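4-hydroxybutyrate CoA-transferase (Porphyromonas gingivalis, PDB 3EH7) probably transfers coenzyme A between acyl-CoA thioesters and carboxylates such as acetate or 4-hydroxybutyrate. Local coordinates at residues 105-110 with 341-346; 204-209 with 355-360; 242-247 with 269-274. All coordinates share one frame; numbering follows the deposited sequence. Where two conformers were deposited one is given.

Contact 1 (105-110 with 341-346); sequences FFYEVP and QVDYVR
The carboxylate of Asp343 reaches from helix 341-350 into the turn at 105-107, and both its oxygens are engaged there. OD2 takes the backbone N-H of Tyr107 at 3.1 Å from N, a fairly bent bond (150° at the hydrogen) that arrives on the syn side but 30° out of the carboxylate plane. OD1 works through water: it accepts from a molecule 2.6 Å away, which in turn accepts the N-H of Phe106 at 2.8 Å from N. One carboxylate thus serves two successive amides, Tyr107 directly and Phe106 through the water. The carboxylate stands nearly perpendicular to the Tyr107 ring, with OD1 at the ring edge, 3.5 Å from CD1. Asn299 ND2 donates to OD2 as well and helps hold the group in place.

Beside this polar core lies the Phe105 ring. Its chi1 of -73° sets CG anti to the carbonyl carbon and swings the ring toward the helix, where CE1 meets Val342 CG1 at 3.7 Å. Its CZ comes 3.6 Å from Arg346 NH1, over one face of the guanidinium. That group is steered by charge: NE pairs with Glu388 of the same chain, and NH1 with Glu388 of the second subunit, so this end of the contact borders the dimer interface.

The contact joins the N-terminal family region to the C-terminal one. Helix 295-298 packs against Phe106, Pro110 and Tyr344, helix 301-304 touches Tyr107 and Arg346, and Val345 turns to strand 355-359.

Contact 2 (204-209 with 355-360); sequences RNCAEL and KSIMAI
Leu209 and Ile357 meet through their outer methyls, Leu209 CD1 lying 3.7 Å from Ile357 CD1 as the two side chains cross obliquely. With chi1 near -59°, Ile357 sends CG1 beside its backbone N and so toward Leu209, while CG2, anti to that N, faces Cys206. Farther along the strand Cys206 SG settles against the methyl of Ala359, with Cys206 SG 3.9 Å from Ala359 CB and 4.2 Å from Ile357 CG2. This is the buried, apolar part of the contact: Cys206, Ile357 and Ala359 fit together without a polar atom between their side chains, and Ile313 of strand 310-314 touches both Cys206 and Ala359.

The other end is partly exposed and held by a polar link. Lys355 stretches out beyond CG and lays its aliphatic chain past the end of helix 197-208, where NZ donates to Leu209 O over 2.7 Å. The ammonium approaches well off the carbonyl direction (130° at O) and 30° out of the carbonyl plane. Glu211 OE1 adds a long, weak ion pair to the same NZ, and Tyr391 touches both Leu209 and Lys355.

Lys355, Ile357 and Ala359 point to the helix while Met358 points to helix 341-350. Strand 355-359 lies between 310-314 and 391-394, an inner strand of a largely parallel sheet with helices on both faces, the layered alpha/beta arrangement of CoA-transferase domains.

Contact 3 (242-247 with 269-274); sequences EMFSDG and MVATFL
Chi1 values of 68° at Phe244 and 80° at Phe273 set each CG between the backbone N and the carbonyl carbon, and each ring then presents a face to a carbon from the other segment. Leu274, whose CG lies anti to its carbonyl carbon, runs alongside Phe244 in the same direction and places CD2 over the centre of that ring, 3.5 Å from the centroid and 13° off the normal, a CH-pi contact. A matching CH-pi contact forms on the Phe273 ring, where Met243 CB sits over the face, 3.7 Å from the centroid, while CG of this selenomethionine continues along to CZ.

Met269, also a selenomethionine, crosses Phe244 at about a right angle, with CB 3.8 Å from Phe244 CE2 and the selenium in an oblique Met-aromatic contact, 4.7 Å from the ring centroid. Ala271 CB fills in beside CD2.

The polar link between the backbones is concentrated on one acceptor. Glu242 O takes Phe273 N at 3.2 Å, nearly in line with its C=O bond, and Thr272 N at 3.0 Å from above the carbonyl plane. Two consecutive amides thus hold a single oxygen where the strand bends between 271 and 273. The Glu242 side chain runs beside Thr272, CG to CG2 3.8 Å, and brings OE2 to the edge of the Phe273 ring. Its carboxylate is fixed by Thr338 at OE2 and Asn299 at OE1, while Thr272 OG1 bonds to Tyr293 O.

Helices 246-253 and 278-284 and strand 290-292 pack around Phe244, Met269 and Leu274, while Phe273, on the other face, meets His35 edge-to-face. Strands 238-240 and 269-271 are parallel neighbours joined through helix 246-253, a beta-alpha-beta crossover, and contact 3 lies where both segments leave the large sheet.

How the contacts relate
Contacts 2 and 3 both reach the large mixed sheet, yet stand 18 Å apart between centres, with nearest atoms about 11 Å apart. Contact 1 touches each of them. Toward contact 2, with centres about 20 Å apart, helix 341-350 leads along the chain into strand 355-359 and folds back on it, Val345 CG2 lying 3.4 Å from Met358 CE. Toward contact 3, with centres about 15 Å apart, Phe106 CE2 approaches Glu242 OE2 to 3.5 Å. Along the chain, contact 3 is nested within the loops closed by contacts 1 and 2, which cross. Asn299, whose ND2 donates to both Asp343 and Glu242, couples contacts 1 and 3.

Contact 1 (105-110 with 341-346)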
loop_
_atom_site.group_PDB
_atom_site.type_symbol
_atom_site.label_atom_id
_atom_site.label_comp_id
_atom_site.label_asym_id
_atom_site.label_seq_id
_atom_site.Cartn_x
_atom_site.Cartn_y
_atom_site.Cartn_z
ATOM N N PHE A 105 -4.014 8.746 2.564
ATOM C CA PHE A 105 -4.704 7.576 3.101
ATOM C C PHE A 105 -5.543 8.040 4.292
ATOM O O PHE A 105 -5.078 8.806 5.112
ATOM C CB PHE A 105 -3.729 6.523 3.579
ATOM C CG PHE A 105 -3.018 5.786 2.469
ATOM C CD1 PHE A 105 -3.685 5.407 1.324
ATOM C CD2 PHE A 105 -1.666 5.441 2.613
ATOM C CE1 PHE A 105 -3.022 4.707 0.311
ATOM C CE2 PHE A 105 -1.019 4.725 1.629
ATOM C CZ PHE A 105 -1.700 4.371 0.458
ATOM N N PHE A 106 -6.762 7.559 4.393
ATOM C CA PHE A 106 -7.677 8.005 5.446
ATOM C C PHE A 106 -7.051 7.827 6.854
ATOM O O PHE A 106 -7.058 8.756 7.658
ATOM C CB PHE A 106 -8.994 7.246 5.309
ATOM C CG PHE A 106 -10.139 7.818 6.112
ATOM C CD1 PHE A 106 -10.052 9.043 6.772
ATOM C CD2 PHE A 106 -11.333 7.113 6.189
ATOM C CE1 PHE A 106 -11.132 9.522 7.510
ATOM C CE2 PHE A 106 -12.400 7.594 6.902
ATOM C CZ PHE A 106 -12.311 8.805 7.562
ATOM N N TYR A 107 -6.492 6.651 7.141
ATOM C CA TYR A 107 -5.849 6.407 8.446
ATOM C C TYR A 107 -4.682 7.342 8.790
ATOM O O TYR A 107 -4.341 7.485 9.951
ATOM C CB TYR A 107 -5.430 4.932 8.609
ATOM C CG TYR A 107 -4.081 4.621 8.032
ATOM C CD1 TYR A 107 -3.948 4.301 6.699
ATOM C CD2 TYR A 107 -2.912 4.698 8.817
ATOM C CE1 TYR A 107 -2.715 4.015 6.143
ATOM C CE2 TYR A 107 -1.670 4.425 8.260
ATOM C CZ TYR A 107 -1.592 4.083 6.915
ATOM O OH TYR A 107 -0.402 3.799 6.301
ATOM N N GLU A 108 -4.080 7.971 7.779
ATOM C CA GLU A 108 -2.960 8.875 7.943
ATOM C C GLU A 108 -3.355 10.325 8.217
ATOM O O GLU A 108 -2.513 11.139 8.609
ATOM C CB GLU A 108 -2.064 8.848 6.693
ATOM C CG GLU A 108 -0.807 8.019 6.833
ATOM C CD GLU A 108 0.153 8.221 5.663
ATOM O OE1 GLU A 108 -0.196 7.867 4.520
ATOM O OE2 GLU A 108 1.261 8.767 5.889
ATOM N N VAL A 109 -4.620 10.657 7.996
ATOM C CA VAL A 109 -5.077 12.030 8.176
ATOM C C VAL A 109 -4.822 12.606 9.576
ATOM O O VAL A 109 -4.305 13.722 9.698
ATOM C CB VAL A 109 -6.562 12.149 7.780
ATOM C CG1 VAL A 109 -7.136 13.477 8.203
ATOM C CG2 VAL A 109 -6.686 11.918 6.258
ATOM N N PRO A 110 -5.159 11.864 10.647
ATOM C CA PRO A 110 -4.948 12.453 11.995
ATOM C C PRO A 110 -3.497 12.837 12.291
ATOM O O PRO A 110 -3.243 13.931 12.806
ATOM C CB PRO A 110 -5.438 11.365 12.945
ATOM C CG PRO A 110 -6.454 10.566 12.078
ATOM C CD PRO A 110 -5.860 10.567 10.716
ATOM N N GLN A 341 -10.975 2.593 1.505
ATOM C CA GLN A 341 -11.058 1.183 1.117
ATOM C C GLN A 341 -9.686 0.505 1.018
ATOM O O GLN A 341 -9.515 -0.625 1.478
ATOM C CB GLN A 341 -11.913 0.972 -0.146
ATOM C CG GLN A 341 -11.418 1.588 -1.422
ATOM C CD GLN A 341 -12.417 1.432 -2.568
ATOM O OE1 GLN A 341 -13.541 1.916 -2.485
ATOM N NE2 GLN A 341 -12.000 0.772 -3.638
ATOM N N VAL A 342 -8.696 1.207 0.464
ATOM C CA VAL A 342 -7.360 0.624 0.350
ATOM C C VAL A 342 -6.780 0.296 1.717
ATOM O O VAL A 342 -6.023 -0.659 1.847
ATOM C CB VAL A 342 -6.401 1.535 -0.436
ATOM C CG1 VAL A 342 -6.268 2.902 0.248
ATOM C CG2 VAL A 342 -5.003 0.857 -0.636
ATOM N N ASP A 343 -7.142 1.054 2.755
ATOM C CA ASP A 343 -6.665 0.751 4.104
ATOM C C ASP A 343 -7.080 -0.664 4.473
ATOM O O ASP A 343 -6.313 -1.427 5.075
ATOM C CB ASP A 343 -7.225 1.725 5.169
ATOM C CG ASP A 343 -6.874 3.201 4.919
ATOM O OD1 ASP A 343 -6.021 3.483 4.026
ATOM O OD2 ASP A 343 -7.451 4.113 5.636
ATOM N N TYR A 344 -8.312 -1.019 4.109
ATOM C CA TYR A 344 -8.871 -2.322 4.420
ATOM C C TYR A 344 -8.345 -3.421 3.486
ATOM O O TYR A 344 -8.205 -4.545 3.904
ATOM C CB TYR A 344 -10.417 -2.271 4.451
ATOM C CG TYR A 344 -10.887 -1.610 5.718
ATOM C CD1 TYR A 344 -11.049 -2.342 6.908
ATOM C CD2 TYR A 344 -11.073 -0.247 5.764
ATOM C CE1 TYR A 344 -11.416 -1.721 8.083
ATOM C CE2 TYR A 344 -11.422 0.384 6.954
ATOM C CZ TYR A 344 -11.583 -0.355 8.098
ATOM O OH TYR A 344 -11.909 0.297 9.251
ATOM N N VAL A 345 -8.022 -3.096 2.243
ATOM C CA VAL A 345 -7.388 -4.097 1.375
ATOM C C VAL A 345 -6.061 -4.459 2.014
ATOM O O VAL A 345 -5.733 -5.641 2.163
ATOM C CB VAL A 345 -7.175 -3.557 -0.035
ATOM C CG1 VAL A 345 -6.283 -4.526 -0.896
ATOM C CG2 VAL A 345 -8.525 -3.239 -0.684
ATOM N N ARG A 346 -5.309 -3.440 2.470
ATOM C CA ARG A 346 -3.994 -3.704 3.040
ATOM C C ARG A 346 -4.075 -4.396 4.391
ATOM O O ARG A 346 -3.282 -5.287 4.659
ATOM C CB ARG A 346 -3.143 -2.446 3.094
ATOM C CG ARG A 346 -2.629 -2.099 1.713
ATOM C CD ARG A 346 -1.994 -0.749 1.661
ATOM N NE ARG A 346 -1.649 -0.398 0.296
ATOM C CZ ARG A 346 -0.742 0.514 -0.046
ATOM N NH1 ARG A 346 -0.064 1.211 0.862
ATOM N NH2 ARG A 346 -0.516 0.729 -1.324
HETATM O O HOH W 1 -6.990 5.447 2.540
#

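Contact 2 (204-209 with 355-360)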
loop_
_atom_site.group_PDB
_atom_site.type_symbol
_atom_site.label_atom_id
_atom_site.label_comp_id
_atom_site.label_asym_id
_atom_site.label_seq_id
_atom_site.Cartn_x
_atom_site.Cartn_y
_atom_site.Cartn_z
ATOM N N ARG A 204 -24.950 -12.333 -3.070
ATOM C CA ARG A 204 -24.925 -13.770 -2.898
ATOM C C ARG A 204 -23.505 -14.311 -3.091
ATOM O O ARG A 204 -23.061 -15.200 -2.354
ATOM C CB ARG A 204 -25.886 -14.411 -3.896
ATOM C CG ARG A 204 -26.608 -15.618 -3.379
ATOM C CD ARG A 204 -27.379 -16.280 -4.501
ATOM N NE ARG A 204 -28.529 -15.489 -4.919
ATOM C CZ ARG A 204 -29.746 -15.621 -4.404
ATOM N NH1 ARG A 204 -30.739 -14.864 -4.851
ATOM N NH2 ARG A 204 -29.970 -16.506 -3.440
ATOM N N ASN A 205 -22.787 -13.772 -4.070
ATOM C CA ASN A 205 -21.384 -14.119 -4.279
ATOM C C ASN A 205 -20.512 -13.666 -3.112
ATOM O O ASN A 205 -19.641 -14.398 -2.679
ATOM C CB ASN A 205 -20.872 -13.505 -5.583
ATOM C CG ASN A 205 -21.374 -14.232 -6.819
ATOM O OD1 ASN A 205 -21.704 -15.410 -6.774
ATOM N ND2 ASN A 205 -21.428 -13.523 -7.928
ATOM N N CYS A 206 -20.763 -12.468 -2.589
ATOM C CA CYS A 206 -20.018 -12.002 -1.435
ATOM C C CYS A 206 -20.210 -12.936 -0.263
ATOM O O CYS A 206 -19.231 -13.319 0.362
ATOM C CB CYS A 206 -20.419 -10.585 -1.039
ATOM S SG CYS A 206 -19.783 -9.399 -2.210
ATOM N N ALA A 207 -21.466 -13.325 0.010
ATOM C CA ALA A 207 -21.789 -14.220 1.139
ATOM C C ALA A 207 -21.068 -15.552 1.090
ATOM O O ALA A 207 -20.701 -16.134 2.125
ATOM C CB ALA A 207 -23.306 -14.467 1.226
ATOM N N GLU A 208 -20.897 -16.046 -0.118
ATOM C CA GLU A 208 -20.146 -17.261 -0.349
ATOM C C GLU A 208 -18.736 -17.163 0.209
ATOM O O GLU A 208 -18.125 -18.168 0.517
ATOM C CB GLU A 208 -20.011 -17.430 -1.846
ATOM C CG GLU A 208 -20.007 -18.817 -2.350
ATOM C CD GLU A 208 -20.320 -18.823 -3.831
ATOM O OE1 GLU A 208 -21.523 -18.846 -4.208
ATOM O OE2 GLU A 208 -19.351 -18.785 -4.612
ATOM N N LEU A 209 -18.185 -15.950 0.261
ATOM C CA LEU A 209 -16.784 -15.800 0.629
ATOM C C LEU A 209 -16.627 -15.533 2.133
ATOM O O LEU A 209 -15.497 -15.462 2.645
ATOM C CB LEU A 209 -16.135 -14.704 -0.233
ATOM C CG LEU A 209 -16.019 -14.980 -1.735
ATOM C CD1 LEU A 209 -15.444 -13.747 -2.465
ATOM C CD2 LEU A 209 -15.155 -16.205 -2.020
ATOM N N LYS A 355 -9.440 -11.645 3.498
ATOM C CA LYS A 355 -9.902 -11.534 2.112
ATOM C C LYS A 355 -10.322 -10.106 1.896
ATOM O O LYS A 355 -10.907 -9.547 2.773
ATOM C CB LYS A 355 -11.171 -12.369 1.884
ATOM C CG LYS A 355 -11.053 -13.817 2.301
ATOM C CD LYS A 355 -12.238 -14.676 1.835
ATOM C CE LYS A 355 -12.176 -15.997 2.559
ATOM N NZ LYS A 355 -13.248 -16.971 2.200
ATOM N N SER A 356 -10.019 -9.514 0.744
ATOM C CA SER A 356 -10.694 -8.323 0.352
ATOM C C SER A 356 -11.371 -8.568 -0.976
ATOM O O SER A 356 -10.877 -9.305 -1.857
ATOM C CB SER A 356 -9.762 -7.128 0.273
ATOM O OG SER A 356 -8.963 -7.178 -0.853
ATOM N N ILE A 357 -12.529 -7.939 -1.090
ATOM C CA ILE A 357 -13.406 -8.079 -2.229
ATOM C C ILE A 357 -13.718 -6.712 -2.797
ATOM O O ILE A 357 -14.095 -5.793 -2.068
ATOM C CB ILE A 357 -14.752 -8.758 -1.813
ATOM C CG1 ILE A 357 -14.470 -10.133 -1.215
ATOM C CG2 ILE A 357 -15.714 -8.832 -3.010
ATOM C CD1 ILE A 357 -15.571 -10.675 -0.335
HETATM N N MSE A 358 -13.540 -6.581 -4.097
HETATM C CA MSE A 358 -14.038 -5.440 -4.869
HETATM C C MSE A 358 -15.344 -5.945 -5.547
HETATM O O MSE A 358 -15.285 -6.719 -6.471
HETATM C CB MSE A 358 -13.014 -5.008 -5.899
HETATM C CG MSE A 358 -11.718 -4.390 -5.280
HETATM SE SE MSE A 358 -12.192 -2.727 -4.354
HETATM C CE MSE A 358 -10.580 -2.537 -3.312
ATOM N N ALA A 359 -16.483 -5.521 -5.017
ATOM C CA ALA A 359 -17.817 -5.950 -5.429
ATOM C C ALA A 359 -18.466 -4.825 -6.232
ATOM O O ALA A 359 -18.719 -3.703 -5.709
ATOM C CB ALA A 359 -18.663 -6.278 -4.213
ATOM N N ILE A 360 -18.692 -5.097 -7.507
ATOM C CA ILE A 360 -19.147 -4.069 -8.432
ATOM C C ILE A 360 -20.143 -4.638 -9.437
ATOM O O ILE A 360 -20.054 -5.820 -9.791
ATOM C CB ILE A 360 -17.975 -3.436 -9.200
ATOM C CG1 ILE A 360 -17.079 -4.514 -9.812
ATOM C CG2 ILE A 360 -17.161 -2.562 -8.260
ATOM C CD1 ILE A 360 -16.218 -3.986 -10.889
#

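Contact 3 (242-247 with 269-274)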
loop_
_atom_site.group_PDB
_atom_site.type_symbol
_atom_site.label_atom_id
_atom_site.label_comp_id
_atom_site.label_asym_id
_atom_site.label_seq_id
_atom_site.Cartn_x
_atom_site.Cartn_y
_atom_site.Cartn_z
ATOM N N GLU A 242 -14.983 0.599 8.685
ATOM C CA GLU A 242 -14.872 2.040 8.643
ATOM C C GLU A 242 -16.190 2.642 9.150
ATOM O O GLU A 242 -16.217 3.568 9.982
ATOM C CB GLU A 242 -14.555 2.535 7.240
ATOM C CG GLU A 242 -14.129 4.012 7.235
ATOM C CD GLU A 242 -13.729 4.484 5.855
ATOM O OE1 GLU A 242 -12.703 3.975 5.362
ATOM O OE2 GLU A 242 -14.441 5.340 5.270
HETATM N N MSE A 243 -17.289 2.112 8.637
HETATM C CA MSE A 243 -18.605 2.530 9.094
HETATM C C MSE A 243 -19.575 1.371 8.992
HETATM O O MSE A 243 -19.326 0.421 8.299
HETATM C CB MSE A 243 -19.097 3.745 8.289
HETATM C CG MSE A 243 -19.300 3.478 6.820
HETATM SE SE MSE A 243 -21.069 2.834 6.314
HETATM C CE MSE A 243 -22.154 4.406 6.735
ATOM N N PHE A 244 -20.681 1.472 9.715
ATOM C CA PHE A 244 -21.814 0.572 9.489
ATOM C C PHE A 244 -23.126 1.333 9.562
ATOM O O PHE A 244 -23.138 2.541 9.833
ATOM C CB PHE A 244 -21.781 -0.684 10.369
ATOM C CG PHE A 244 -21.984 -0.432 11.830
ATOM C CD1 PHE A 244 -23.252 -0.307 12.363
ATOM C CD2 PHE A 244 -20.889 -0.365 12.686
ATOM C CE1 PHE A 244 -23.435 -0.080 13.733
ATOM C CE2 PHE A 244 -21.069 -0.137 14.042
ATOM C CZ PHE A 244 -22.359 -0.017 14.571
ATOM N N SER A 245 -24.210 0.620 9.285
ATOM C CA SER A 245 -25.506 1.226 9.083
ATOM C C SER A 245 -26.588 0.223 9.452
ATOM O O SER A 245 -26.329 -0.711 10.206
ATOM C CB SER A 245 -25.651 1.657 7.614
ATOM O OG SER A 245 -26.708 2.569 7.435
ATOM N N ASP A 246 -27.774 0.401 8.856
ATOM C CA ASP A 246 -28.962 -0.351 9.238
ATOM C C ASP A 246 -28.789 -1.833 9.051
ATOM O O ASP A 246 -29.214 -2.611 9.914
ATOM C CB ASP A 246 -30.198 0.126 8.465
ATOM C CG ASP A 246 -30.679 1.494 8.934
ATOM O OD1 ASP A 246 -31.667 1.553 9.705
ATOM O OD2 ASP A 246 -30.055 2.512 8.541
ATOM N N GLY A 247 -28.179 -2.218 7.930
ATOM C CA GLY A 247 -28.030 -3.634 7.542
ATOM C C GLY A 247 -27.253 -4.445 8.572
ATOM O O GLY A 247 -27.609 -5.581 8.855
HETATM N N MSE A 269 -18.856 -3.865 18.233
HETATM C CA MSE A 269 -18.869 -3.366 16.866
HETATM C C MSE A 269 -17.973 -2.134 16.856
HETATM O O MSE A 269 -18.290 -1.136 17.495
HETATM C CB MSE A 269 -20.285 -2.972 16.430
HETATM C CG MSE A 269 -21.315 -4.114 16.455
HETATM SE SE MSE A 269 -23.094 -3.337 16.608
HETATM C CE MSE A 269 -23.289 -3.596 18.531
ATOM N N VAL A 270 -16.857 -2.217 16.143
ATOM C CA VAL A 270 -15.860 -1.144 16.105
ATOM C C VAL A 270 -15.923 -0.481 14.732
ATOM O O VAL A 270 -15.961 -1.175 13.699
ATOM C CB VAL A 270 -14.480 -1.728 16.373
ATOM C CG1 VAL A 270 -13.377 -0.700 16.119
ATOM C CG2 VAL A 270 -14.418 -2.273 17.797
ATOM N N ALA A 271 -15.966 0.845 14.732
ATOM C CA ALA A 271 -16.109 1.658 13.540
ATOM C C ALA A 271 -15.442 3.004 13.812
ATOM O O ALA A 271 -15.014 3.262 14.917
ATOM C CB ALA A 271 -17.616 1.847 13.166
ATOM N N THR A 272 -15.368 3.865 12.801
ATOM C CA THR A 272 -14.851 5.223 12.984
ATOM C C THR A 272 -15.904 6.283 12.728
ATOM O O THR A 272 -15.810 7.361 13.290
ATOM C CB THR A 272 -13.527 5.457 12.197
ATOM O OG1 THR A 272 -12.835 6.589 12.734
ATOM C CG2 THR A 272 -13.732 5.623 10.679
ATOM N N PHE A 273 -16.940 5.967 11.939
ATOM C CA PHE A 273 -18.128 6.820 11.788
ATOM C C PHE A 273 -19.352 5.948 11.469
ATOM O O PHE A 273 -19.230 4.746 11.145
ATOM C CB PHE A 273 -17.910 7.982 10.779
ATOM C CG PHE A 273 -18.034 7.604 9.307
ATOM C CD1 PHE A 273 -16.946 7.060 8.613
ATOM C CD2 PHE A 273 -19.217 7.816 8.615
ATOM C CE1 PHE A 273 -17.027 6.712 7.253
ATOM C CE2 PHE A 273 -19.335 7.454 7.230
ATOM C CZ PHE A 273 -18.231 6.918 6.552
ATOM N N LEU A 274 -20.534 6.542 11.631
ATOM C CA LEU A 274 -21.808 5.811 11.461
ATOM C C LEU A 274 -22.788 6.669 10.705
ATOM O O LEU A 274 -22.762 7.898 10.824
ATOM C CB LEU A 274 -22.431 5.480 12.811
ATOM C CG LEU A 274 -21.592 4.623 13.737
ATOM C CD1 LEU A 274 -22.190 4.589 15.127
ATOM C CD2 LEU A 274 -21.403 3.203 13.153
#